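Local coordinates for protein ORF99 (Acidianus Filamentous Virus 1, PDB 3DF6) that is of unknown function, though its family suggests a possible relation to anti-CRISPR proteins, and is stable to heat and acid, at residues D59-D64 against K71-E76. The protein carries 2 engineered substitutions. Residues are numbered along the deposited sequence; the frame is centred on the assembly and turned at random.
Sequences DEYSYD and KKLFVE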
loop_
_atom_site.group_PDB
_atom_site.type_symbol
_atom_site.label_atom_id
_atom_site.label_comp_id
_atom_site.label_asym_id
_atom_site.label_seq_id
_atom_site.Cartn_x
_atom_site.Cartn_y
_atom_site.Cartn_z
ATOM N N ASP C 59 12.086 -4.484 -11.546
ATOM C CA ASP C 59 11.310 -5.071 -12.624
ATOM C C ASP C 59 9.985 -4.347 -12.790
ATOM O O ASP C 59 9.360 -3.935 -11.818
ATOM C CB ASP C 59 11.031 -6.547 -12.377
ATOM C CG ASP C 59 12.280 -7.409 -12.427
ATOM O OD1 ASP C 59 13.414 -6.896 -12.615
ATOM O OD2 ASP C 59 12.114 -8.625 -12.247
ATOM N N GLU C 60 9.564 -4.223 -14.037
ATOM C CA GLU C 60 8.300 -3.612 -14.375
ATOM C C GLU C 60 7.452 -4.677 -15.060
ATOM O O GLU C 60 7.840 -5.191 -16.099
ATOM C CB GLU C 60 8.552 -2.448 -15.318
ATOM C CG GLU C 60 7.297 -1.749 -15.791
ATOM C CD GLU C 60 7.634 -0.696 -16.845
ATOM O OE1 GLU C 60 8.801 -0.235 -16.885
ATOM O OE2 GLU C 60 6.745 -0.341 -17.634
ATOM N N TYR C 61 6.324 -5.013 -14.456
ATOM C CA TYR C 61 5.420 -6.034 -14.983
ATOM C C TYR C 61 4.127 -5.376 -15.416
ATOM O O TYR C 61 3.532 -4.632 -14.655
ATOM C CB TYR C 61 5.119 -7.067 -13.914
ATOM C CG TYR C 61 6.367 -7.708 -13.336
ATOM C CD1 TYR C 61 7.097 -8.650 -14.071
ATOM C CD2 TYR C 61 6.810 -7.373 -12.068
ATOM C CE1 TYR C 61 8.267 -9.252 -13.530
ATOM C CE2 TYR C 61 7.955 -7.967 -11.515
ATOM C CZ TYR C 61 8.671 -8.895 -12.248
ATOM O OH TYR C 61 9.789 -9.471 -11.688
ATOM N N SER C 62 3.691 -5.672 -16.638
ATOM C CA SER C 62 2.483 -5.075 -17.204
ATOM C C SER C 62 1.381 -6.146 -17.328
ATOM O O SER C 62 1.664 -7.299 -17.696
ATOM C CB SER C 62 2.821 -4.441 -18.569
ATOM O OG SER C 62 3.811 -3.421 -18.386
ATOM N N TYR C 63 0.137 -5.762 -17.010
ATOM C CA TYR C 63 -1.005 -6.675 -17.030
ATOM C C TYR C 63 -2.124 -5.990 -17.813
ATOM O O TYR C 63 -2.510 -4.859 -17.466
ATOM C CB TYR C 63 -1.497 -7.001 -15.591
ATOM C CG TYR C 63 -0.399 -7.469 -14.630
ATOM C CD1 TYR C 63 -0.258 -8.828 -14.315
ATOM C CD2 TYR C 63 0.500 -6.564 -14.062
ATOM C CE1 TYR C 63 0.743 -9.268 -13.446
ATOM C CE2 TYR C 63 1.505 -6.994 -13.192
ATOM C CZ TYR C 63 1.613 -8.353 -12.897
ATOM O OH TYR C 63 2.597 -8.786 -12.036
ATOM N N ASP C 64 -2.629 -6.649 -18.859
ATOM C CA ASP C 64 -3.751 -6.104 -19.637
ATOM C C ASP C 64 -4.975 -6.090 -18.717
ATOM O O ASP C 64 -5.350 -7.116 -18.185
ATOM C CB ASP C 64 -4.063 -6.983 -20.853
ATOM C CG ASP C 64 -2.873 -7.181 -21.772
ATOM O OD1 ASP C 64 -2.001 -6.277 -21.854
ATOM O OD2 ASP C 64 -2.829 -8.261 -22.430
ATOM N N LYS C 71 -2.440 -2.330 -16.096
ATOM C CA LYS C 71 -1.922 -2.230 -14.733
ATOM C C LYS C 71 -0.433 -2.490 -14.810
ATOM O O LYS C 71 -0.009 -3.442 -15.482
ATOM C CB LYS C 71 -2.578 -3.256 -13.796
ATOM C CG LYS C 71 -4.047 -3.030 -13.399
ATOM C CD LYS C 71 -4.175 -2.057 -12.247
ATOM C CE LYS C 71 -5.640 -1.731 -11.918
ATOM N NZ LYS C 71 -5.612 -0.723 -10.824
ATOM N N LYS C 72 0.360 -1.638 -14.164
ATOM C CA LYS C 72 1.809 -1.845 -14.116
ATOM C C LYS C 72 2.284 -1.986 -12.682
ATOM O O LYS C 72 1.898 -1.199 -11.804
ATOM C CB LYS C 72 2.574 -0.712 -14.787
ATOM C CG LYS C 72 2.322 -0.604 -16.321
ATOM C CD LYS C 72 3.223 0.516 -16.888
ATOM C CE LYS C 72 3.131 0.619 -18.397
ATOM N NZ LYS C 72 3.735 1.905 -18.969
ATOM N N LEU C 73 3.123 -2.992 -12.473
ATOM C CA LEU C 73 3.687 -3.306 -11.164
ATOM C C LEU C 73 5.207 -3.195 -11.196
ATOM O O LEU C 73 5.872 -3.838 -12.006
ATOM C CB LEU C 73 3.285 -4.735 -10.762
ATOM C CG LEU C 73 3.641 -5.130 -9.326
ATOM C CD1 LEU C 73 2.635 -4.432 -8.336
ATOM C CD2 LEU C 73 3.677 -6.636 -9.157
ATOM N N PHE C 74 5.764 -2.363 -10.323
ATOM C CA PHE C 74 7.208 -2.231 -10.212
ATOM C C PHE C 74 7.652 -2.882 -8.907
ATOM O O PHE C 74 7.140 -2.533 -7.843
ATOM C CB PHE C 74 7.599 -0.753 -10.194
ATOM C CG PHE C 74 7.240 -0.019 -11.438
ATOM C CD1 PHE C 74 8.184 0.148 -12.441
ATOM C CD2 PHE C 74 5.954 0.518 -11.611
ATOM C CE1 PHE C 74 7.873 0.839 -13.613
ATOM C CE2 PHE C 74 5.618 1.204 -12.789
ATOM C CZ PHE C 74 6.587 1.359 -13.797
ATOM N N VAL C 75 8.604 -3.812 -8.989
ATOM C CA VAL C 75 9.128 -4.499 -7.807
ATOM C C VAL C 75 10.627 -4.271 -7.754
ATOM O O VAL C 75 11.353 -4.635 -8.673
ATOM C CB VAL C 75 8.832 -6.039 -7.806
ATOM C CG1 VAL C 75 9.325 -6.682 -6.515
ATOM C CG2 VAL C 75 7.338 -6.312 -7.982
ATOM N N GLU C 76 11.079 -3.626 -6.690
ATOM C CA GLU C 76 12.486 -3.382 -6.480
ATOM C C GLU C 76 13.026 -4.433 -5.507
ATOM O O GLU C 76 12.489 -4.593 -4.408
ATOM C CB GLU C 76 12.672 -1.982 -5.891
ATOM C CG GLU C 76 14.116 -1.508 -5.818
ATOM C CD GLU C 76 14.281 -0.261 -4.932
ATOM O OE1 GLU C 76 13.286 0.177 -4.338
ATOM O OE2 GLU C 76 15.403 0.274 -4.833
#
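Glu-60 lies alongside the ring of Phe-74, its partner in a non-hydrogen-bonded pair of the antiparallel hairpin formed by strands 56-64 and 69-80. Its CB stands 3.8 Å from Phe-74 CE1, and CG, anti to the backbone N (chi1 178°), closes to 3.4 Å from the same carbon. CD remains beside Phe-74 CE1 and CZ, with the carboxylate plane turned 36° from the ring. The two oxygens then part: OE1 stays 3.6 Å from Phe-74 CE1, whereas OE2 lies 3.7 Å from Lys-72 CD and makes a long salt bridge of 4.0 Å to Lys-72 NZ, an ammonium group whose stronger partner is Asp-95 on strand 84-96. On the other face, Tyr-63 passes CE2 3.8 Å from Leu-73 CB, and Val-75 CG2 lies at the edge of the Tyr-61 ring, in its plane, beside CE2. Helices 3-18 and 35-42 pack against this largely apolar side, where Tyr-63 OH bonds to Ile-42 O, Asp-59 to Tyr-77 and Lys-71 to Asp-20. Six backbone bonds join the strands. On the partly exposed face, the glutamate's methylenes make van der Waals contact with the ring and its charge probably gains modest stabilisation from the lysine.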